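Local coordinates for nucleocapsid protein (Schmallenberg virus, PDB 4JNG), which encapsidates the viral genomic RNA as a homotetramer, protecting it from nucleases and forming the template for transcription and replication, at residues Leu64-Gly68 and Val69-Val73; Asn84-Pro87 and Asp88-Thr92; Ala116-Ser119 and Ala120-Met124. All coordinates share one frame; numbering follows the deposited sequence.

The three contacts follow one another along the chain, each closing before the next opens, and all fall in the same nucleocapsid family region of a largely helical protein. Interaction 1 takes in the tight turn and the adjoining parts of both strands of the hairpin 61-66/69-74. Interaction 2 lies in the loop between that hairpin and helix 93-110, its centre about 17 Å away; the two touch where Ile-91 packs on Phe-71. Interaction 3 ends helix 112-121 and stands apart, its centre about 20 Å from that of interaction 1 and 29 Å from that of interaction 2. Interaction 1 adjoins a neighbouring subunit, whereas residues of interactions 2 and 3 reach the bound RNA.

Interaction 1 (Leu64-Gly68 and Val69-Val73); sequences LTFGG and VKFTV
Leu-64 to Phe-66 and Val-69 to Val-73 run antiparallel, with Leu-64/Phe-71 and Phe-66/Val-69 as hydrogen-bonded pairs and Thr-65/Lys-70 as the non-hydrogen-bonded pair between them. Phe-71 N reaches Leu-64 O at 2.7 Å in an almost straight bond (174° at the hydrogen), and Leu-64 N returns one to Phe-71 O. Next to the turn, Phe-66 N donates to Val-69 O at 2.9 Å, while Val-69 N meets Phe-66 O from well above the carbonyl plane. This is a two-residue beta hairpin closed by a type I' turn, with Gly-67 and Gly-68 both at positive phi. On the face shared by Leu-64, Phe-66, Val-69 and Phe-71, the two phenylalanine side chains cross at about a right angle and meet through ring atoms, Phe-66 CD2 lying 4.0 Å from Phe-71 CD1. Leu-64 O sits in the plane of the Phe-71 ring, at its edge. Farther from the turn, Leu-64 CD1 touches Val-73 CG2 at 4.1 Å. On the other face, Thr-65 OG1 meets the base of Lys-70 at CG (4.0 Å). Phe-66 stacks on Phe-7 of a second subunit, whose strand pairs in parallel with Thr-65 and Phe-66 and extends the sheet.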
loop_
_atom_site.group_PDB
_atom_site.type_symbol
_atom_site.label_atom_id
_atom_site.label_comp_id
_atom_site.label_asym_id
_atom_site.label_seq_id
_atom_site.Cartn_x
_atom_site.Cartn_y
_atom_site.Cartn_z
ATOM N N LEU B 64 -19.998 19.744 9.083
ATOM C CA LEU B 64 -19.104 20.391 8.123
ATOM C C LEU B 64 -19.702 21.692 7.626
ATOM O O LEU B 64 -20.894 21.761 7.349
ATOM C CB LEU B 64 -18.846 19.474 6.933
ATOM C CG LEU B 64 -18.088 18.184 7.218
ATOM C CD1 LEU B 64 -17.821 17.475 5.903
ATOM C CD2 LEU B 64 -16.785 18.464 7.952
ATOM N N THR B 65 -18.869 22.721 7.514
ATOM C CA THR B 65 -19.333 24.049 7.085
ATOM C C THR B 65 -18.730 24.386 5.733
ATOM O O THR B 65 -17.508 24.418 5.594
ATOM C CB THR B 65 -18.943 25.130 8.105
ATOM O OG1 THR B 65 -19.328 24.703 9.413
ATOM C CG2 THR B 65 -19.637 26.479 7.796
ATOM N N PHE B 66 -19.591 24.611 4.740
ATOM C CA PHE B 66 -19.171 25.033 3.401
ATOM C C PHE B 66 -19.745 26.417 3.075
ATOM O O PHE B 66 -20.956 26.584 3.028
ATOM C CB PHE B 66 -19.656 24.041 2.346
ATOM C CG PHE B 66 -19.067 22.673 2.489
ATOM C CD1 PHE B 66 -17.823 22.383 1.950
ATOM C CD2 PHE B 66 -19.752 21.674 3.163
ATOM C CE1 PHE B 66 -17.273 21.115 2.083
ATOM C CE2 PHE B 66 -19.203 20.412 3.304
ATOM C CZ PHE B 66 -17.965 20.133 2.761
ATOM N N GLY B 67 -18.872 27.390 2.832
ATOM C CA GLY B 67 -19.285 28.774 2.549
ATOM C C GLY B 67 -20.286 29.295 3.563
ATOM O O GLY B 67 -21.311 29.869 3.202
ATOM N N GLY B 68 -20.005 29.055 4.840
ATOM C CA GLY B 68 -20.820 29.596 5.922
ATOM C C GLY B 68 -22.030 28.779 6.332
ATOM O O GLY B 68 -22.611 29.047 7.383
ATOM N N VAL B 69 -22.419 27.788 5.527
ATOM C CA VAL B 69 -23.582 26.957 5.848
ATOM C C VAL B 69 -23.111 25.632 6.461
ATOM O O VAL B 69 -22.293 24.938 5.858
ATOM C CB VAL B 69 -24.438 26.673 4.597
ATOM C CG1 VAL B 69 -25.617 25.780 4.952
ATOM C CG2 VAL B 69 -24.933 27.984 3.995
ATOM N N LYS B 70 -23.651 25.296 7.637
ATOM C CA LYS B 70 -23.263 24.095 8.392
ATOM C C LYS B 70 -24.172 22.894 8.125
ATOM O O LYS B 70 -25.377 22.976 8.334
ATOM C CB LYS B 70 -23.284 24.365 9.902
ATOM C CG LYS B 70 -22.780 23.164 10.707
ATOM C CD LYS B 70 -23.046 23.296 12.196
ATOM C CE LYS B 70 -21.788 23.655 12.966
ATOM N NZ LYS B 70 -22.115 24.306 14.263
ATOM N N PHE B 71 -23.568 21.774 7.733
ATOM C CA PHE B 71 -24.284 20.537 7.414
ATOM C C PHE B 71 -23.891 19.418 8.370
ATOM O O PHE B 71 -22.711 19.236 8.653
ATOM C CB PHE B 71 -23.931 20.080 6.004
ATOM C CG PHE B 71 -24.323 21.049 4.938
ATOM C CD1 PHE B 71 -23.499 22.120 4.618
ATOM C CD2 PHE B 71 -25.510 20.883 4.237
ATOM C CE1 PHE B 71 -23.864 23.026 3.637
ATOM C CE2 PHE B 71 -25.881 21.784 3.254
ATOM C CZ PHE B 71 -25.056 22.855 2.953
ATOM N N THR B 72 -24.875 18.662 8.847
ATOM C CA THR B 72 -24.605 17.458 9.621
ATOM C C THR B 72 -24.458 16.292 8.654
ATOM O O THR B 72 -25.399 15.942 7.939
ATOM C CB THR B 72 -25.707 17.171 10.650
ATOM O OG1 THR B 72 -25.677 18.197 11.649
ATOM C CG2 THR B 72 -25.479 15.823 11.338
ATOM N N VAL B 73 -23.266 15.703 8.648
ATOM C CA VAL B 73 -22.890 14.679 7.683
ATOM C C VAL B 73 -22.638 13.345 8.415
ATOM O O VAL B 73 -21.968 13.312 9.446
ATOM C CB VAL B 73 -21.618 15.129 6.923
ATOM C CG1 VAL B 73 -21.229 14.128 5.845
ATOM C CG2 VAL B 73 -21.816 16.525 6.311
#

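Interaction 2 (Asn84-Pro87 and Asp88-Thr92); sequences NPVP and DNAIT
Val-86 carries CG1 anti to its backbone N (chi1 -172°), which sets this methyl against both Ala-90 CB and Thr-92 CG2, each 4.0 Å from it. The Thr-92 methyl is turned to meet it by a chi1 of 56°, which places CG2 anti to the carbonyl carbon and OG1 between the backbone N and that carbon. The two branched side chains cross at about a right angle. Ala-90 CB also lies against the Pro-87 ring, coming within 3.6 Å of CD in Pro-87 and also close to its CB and CG, so the Ala-90 methyl touches the proline ring and the valine with one side. Behind this small apolar cluster the backbone makes a type I beta turn from Pro-87 to Ala-90. Ala-90 N closes it on Pro-87 O at 3.2 Å, fairly straight at the hydrogen but approaching 72° out of the carbonyl plane, away from the lone-pair directions. Pro-87 O has a second donor in Arg-95 NH1, which also bonds Ala-90 O; the arginine, an RNA-binding residue, thus links the two ends of the turn through their carbonyls. Within the turn, Asp-88 points its side chain away, and its OD2 is hydrogen-bonded to Thr-17 OG1. Thr-92 occupies the N-cap position of helix 93-110, its OG1 paired with Arg-95 N. On the RNA side, Val-86 packs on a sugar and Thr-92 on a phosphate of the bound strand.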
loop_
_atom_site.group_PDB
_atom_site.type_symbol
_atom_site.label_atom_id
_atom_site.label_comp_id
_atom_site.label_asym_id
_atom_site.label_seq_id
_atom_site.Cartn_x
_atom_site.Cartn_y
_atom_site.Cartn_z
ATOM N N ASN B 84 -21.583 1.138 8.884
ATOM C CA ASN B 84 -22.657 1.773 9.677
ATOM C C ASN B 84 -23.892 2.054 8.819
ATOM O O ASN B 84 -23.753 2.446 7.661
ATOM C CB ASN B 84 -22.183 3.085 10.304
ATOM C CG ASN B 84 -21.187 2.888 11.430
ATOM O OD1 ASN B 84 -20.769 1.766 11.733
ATOM N ND2 ASN B 84 -20.792 3.994 12.059
ATOM N N PRO B 85 -25.104 1.837 9.371
ATOM C CA PRO B 85 -26.334 2.176 8.645
ATOM C C PRO B 85 -26.538 3.681 8.555
ATOM O O PRO B 85 -26.266 4.376 9.523
ATOM C CB PRO B 85 -27.439 1.574 9.517
ATOM C CG PRO B 85 -26.856 1.543 10.882
ATOM C CD PRO B 85 -25.398 1.231 10.680
ATOM N N VAL B 86 -27.019 4.163 7.411
ATOM C CA VAL B 86 -27.280 5.593 7.189
ATOM C C VAL B 86 -28.795 5.819 7.134
ATOM O O VAL B 86 -29.482 5.150 6.377
ATOM C CB VAL B 86 -26.659 6.062 5.850
ATOM C CG1 VAL B 86 -26.738 7.578 5.702
ATOM C CG2 VAL B 86 -25.212 5.595 5.737
ATOM N N PRO B 87 -29.334 6.755 7.944
ATOM C CA PRO B 87 -30.780 6.975 7.832
ATOM C C PRO B 87 -31.173 7.441 6.424
ATOM O O PRO B 87 -30.334 7.961 5.686
ATOM C CB PRO B 87 -31.059 8.051 8.884
ATOM C CG PRO B 87 -29.929 7.944 9.848
ATOM C CD PRO B 87 -28.738 7.523 9.048
ATOM N N ASP B 88 -32.429 7.234 6.046
ATOM C CA ASP B 88 -32.874 7.534 4.687
ATOM C C ASP B 88 -32.885 9.039 4.397
ATOM O O ASP B 88 -32.719 9.442 3.251
ATOM C CB ASP B 88 -34.255 6.923 4.413
ATOM C CG ASP B 88 -34.203 5.411 4.188
ATOM O OD1 ASP B 88 -33.108 4.855 3.936
ATOM O OD2 ASP B 88 -35.275 4.771 4.247
ATOM N N ASN B 89 -33.064 9.854 5.434
ATOM C CA ASN B 89 -33.042 11.310 5.303
ATOM C C ASN B 89 -31.738 11.929 5.769
ATOM O O ASN B 89 -31.663 13.142 5.950
ATOM C CB ASN B 89 -34.194 11.921 6.084
ATOM C CG ASN B 89 -35.540 11.456 5.582
ATOM O OD1 ASN B 89 -35.628 10.764 4.566
ATOM N ND2 ASN B 89 -36.602 11.844 6.284
ATOM N N ALA B 90 -30.706 11.101 5.951
ATOM C CA ALA B 90 -29.393 11.607 6.319
ATOM C C ALA B 90 -28.564 11.821 5.070
ATOM O O ALA B 90 -28.810 11.191 4.028
ATOM C CB ALA B 90 -28.688 10.648 7.263
ATOM N N ILE B 91 -27.570 12.699 5.187
ATOM C CA ILE B 91 -26.655 12.979 4.094
ATOM C C ILE B 91 -25.256 12.509 4.457
ATOM O O ILE B 91 -24.742 12.768 5.537
ATOM C CB ILE B 91 -26.611 14.477 3.653
ATOM C CG1 ILE B 91 -26.526 15.433 4.850
ATOM C CG2 ILE B 91 -27.832 14.818 2.820
ATOM C CD1 ILE B 91 -26.336 16.889 4.459
ATOM N N THR B 92 -24.682 11.757 3.533
ATOM C CA THR B 92 -23.261 11.516 3.492
ATOM C C THR B 92 -22.705 12.558 2.551
ATOM O O THR B 92 -23.458 13.294 1.921
ATOM C CB THR B 92 -22.973 10.118 2.917
ATOM O OG1 THR B 92 -23.582 10.011 1.627
ATOM C CG2 THR B 92 -23.547 9.054 3.826
#

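Interaction 3 (Ala116-Ser119 and Ala120-Met124); sequences AEAS and AQIVM. With nucleotides of chain A.
Ala-118 O accepts from two backbone donors as the helix runs out: Ile-122 N at 2.9 Å, nearly straight at the hydrogen (166°), and Gln-121 N at 3.2 Å, which comes in from above the carbonyl plane. Gln-121 N is itself shared, because it also bonds Glu-117 O at 3.0 Å in the i to i+4 pattern. Ala-120 N is held less firmly, with weak bonds to both Ala-116 O and Glu-117 O. Ala-116 O takes a further donor from within its own turn, the hydroxyl of Ser-119, whose OG lies 2.6 Å away; a chi1 of 74° turns the hydroxyl back over the helix backbone to that carbonyl. The extended side chain of Gln-121 runs alongside the preceding turn, its OE1 4.0 Å from Glu-117 CB. On the buried side, Ile-122 CD1 rests on Ala-118 CB at 4.1 Å, and these two residues meet helix 93-110 at Ile-104 and Cys-108 respectively. At and just beyond the helix end, carbonyls and amides find partners elsewhere in the chain: Gln-121 O receives Arg-41 NH1, Ile-122 O receives Trp-134 NE1, and Met-124 N is bonded to Tyr-141 OH. Val-123 turns to the RNA, its CG1 3.5 Å from O2 of the base of U30 in chain A, the bound RNA. Mixed i to i+3 and i to i+4 bonding, followed by an extended Ile-122, is the signature of a C-terminal helix end, here that of helix 112-121.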
loop_
_atom_site.group_PDB
_atom_site.type_symbol
_atom_site.label_atom_id
_atom_site.label_comp_id
_atom_site.label_asym_id
_atom_site.label_seq_id
_atom_site.Cartn_x
_atom_site.Cartn_y
_atom_site.Cartn_z
ATOM N N ALA B 116 -26.616 31.478 -16.144
ATOM C CA ALA B 116 -25.469 32.354 -16.380
ATOM C C ALA B 116 -24.614 32.558 -15.126
ATOM O O ALA B 116 -23.383 32.518 -15.201
ATOM C CB ALA B 116 -25.919 33.699 -16.952
ATOM N N GLU B 117 -25.248 32.760 -13.974
ATOM C CA GLU B 117 -24.475 32.924 -12.729
ATOM C C GLU B 117 -23.867 31.602 -12.232
ATOM O O GLU B 117 -22.704 31.578 -11.813
ATOM C CB GLU B 117 -25.255 33.644 -11.613
ATOM C CG GLU B 117 -26.705 33.245 -11.404
ATOM C CD GLU B 117 -27.399 34.088 -10.341
ATOM O OE1 GLU B 117 -28.599 33.862 -10.076
ATOM O OE2 GLU B 117 -26.753 34.990 -9.770
ATOM N N ALA B 118 -24.621 30.505 -12.290
ATOM C CA ALA B 118 -24.051 29.201 -11.923
ATOM C C ALA B 118 -22.800 28.960 -12.749
ATOM O O ALA B 118 -21.763 28.592 -12.215
ATOM C CB ALA B 118 -25.046 28.077 -12.139
ATOM N N SER B 119 -22.896 29.227 -14.048
ATOM C CA SER B 119 -21.785 29.005 -14.978
ATOM C C SER B 119 -20.539 29.838 -14.655
ATOM O O SER B 119 -19.422 29.416 -14.955
ATOM C CB SER B 119 -22.235 29.240 -16.427
ATOM O OG SER B 119 -22.403 30.625 -16.715
ATOM N N ALA B 120 -20.728 30.999 -14.030
ATOM C CA ALA B 120 -19.609 31.875 -13.682
ATOM C C ALA B 120 -19.014 31.599 -12.301
ATOM O O ALA B 120 -17.856 31.929 -12.061
ATOM C CB ALA B 120 -20.024 33.337 -13.803
ATOM N N GLN B 121 -19.785 30.977 -11.408
ATOM C CA GLN B 121 -19.329 30.701 -10.038
ATOM C C GLN B 121 -18.902 29.252 -9.770
ATOM O O GLN B 121 -17.924 29.022 -9.059
ATOM C CB GLN B 121 -20.429 31.048 -9.044
ATOM C CG GLN B 121 -20.703 32.523 -8.875
ATOM C CD GLN B 121 -21.890 32.736 -7.973
ATOM O OE1 GLN B 121 -23.033 32.746 -8.427
ATOM N NE2 GLN B 121 -21.630 32.874 -6.681
ATOM N N ILE B 122 -19.628 28.287 -10.329
ATOM C CA ILE B 122 -19.465 26.870 -9.943
ATOM C C ILE B 122 -18.536 26.065 -10.853
ATOM O O ILE B 122 -18.673 26.069 -12.082
ATOM C CB ILE B 122 -20.835 26.173 -9.830
ATOM C CG1 ILE B 122 -21.675 26.874 -8.761
ATOM C CG2 ILE B 122 -20.680 24.693 -9.481
ATOM C CD1 ILE B 122 -23.140 26.521 -8.809
ATOM N N VAL B 123 -17.613 25.346 -10.215
ATOM C CA VAL B 123 -16.594 24.571 -10.894
ATOM C C VAL B 123 -16.761 23.091 -10.548
ATOM O O VAL B 123 -16.846 22.731 -9.383
ATOM C CB VAL B 123 -15.192 25.054 -10.478
ATOM C CG1 VAL B 123 -14.130 24.372 -11.309
ATOM C CG2 VAL B 123 -15.079 26.567 -10.649
ATOM N N MET B 124 -16.820 22.243 -11.566
ATOM C CA MET B 124 -16.901 20.790 -11.371
ATOM C C MET B 124 -15.573 20.192 -11.822
ATOM O O MET B 124 -15.404 19.862 -12.997
ATOM C CB MET B 124 -18.068 20.203 -12.171
ATOM C CG MET B 124 -18.431 18.751 -11.850
ATOM S SD MET B 124 -19.050 18.449 -10.175
ATOM C CE MET B 124 -20.300 19.727 -10.028
ATOM P P U A 30 -7.632 19.287 -10.160
ATOM O OP1 U A 30 -6.554 18.378 -10.623
ATOM O OP2 U A 30 -7.390 20.200 -9.014
ATOM O "O5'" U A 30 -8.104 20.150 -11.414
ATOM C "C5'" U A 30 -9.502 20.384 -11.616
ATOM C "C4'" U A 30 -9.764 21.481 -12.623
ATOM O "O4'" U A 30 -10.927 22.235 -12.177
ATOM C "C3'" U A 30 -8.665 22.518 -12.844
ATOM O "O3'" U A 30 -7.795 22.145 -13.913
ATOM C "C2'" U A 30 -9.469 23.755 -13.228
ATOM O "O2'" U A 30 -9.876 23.758 -14.580
ATOM C "C1'" U A 30 -10.684 23.622 -12.314
ATOM N N1 U A 30 -10.481 24.201 -10.977
ATOM C C2 U A 30 -10.779 25.539 -10.810
ATOM O O2 U A 30 -11.209 26.239 -11.711
ATOM N N3 U A 30 -10.570 26.024 -9.544
ATOM C C4 U A 30 -10.094 25.330 -8.453
ATOM O O4 U A 30 -9.957 25.914 -7.377
ATOM C C5 U A 30 -9.797 23.954 -8.708
ATOM C C6 U A 30 -9.996 23.448 -9.931
#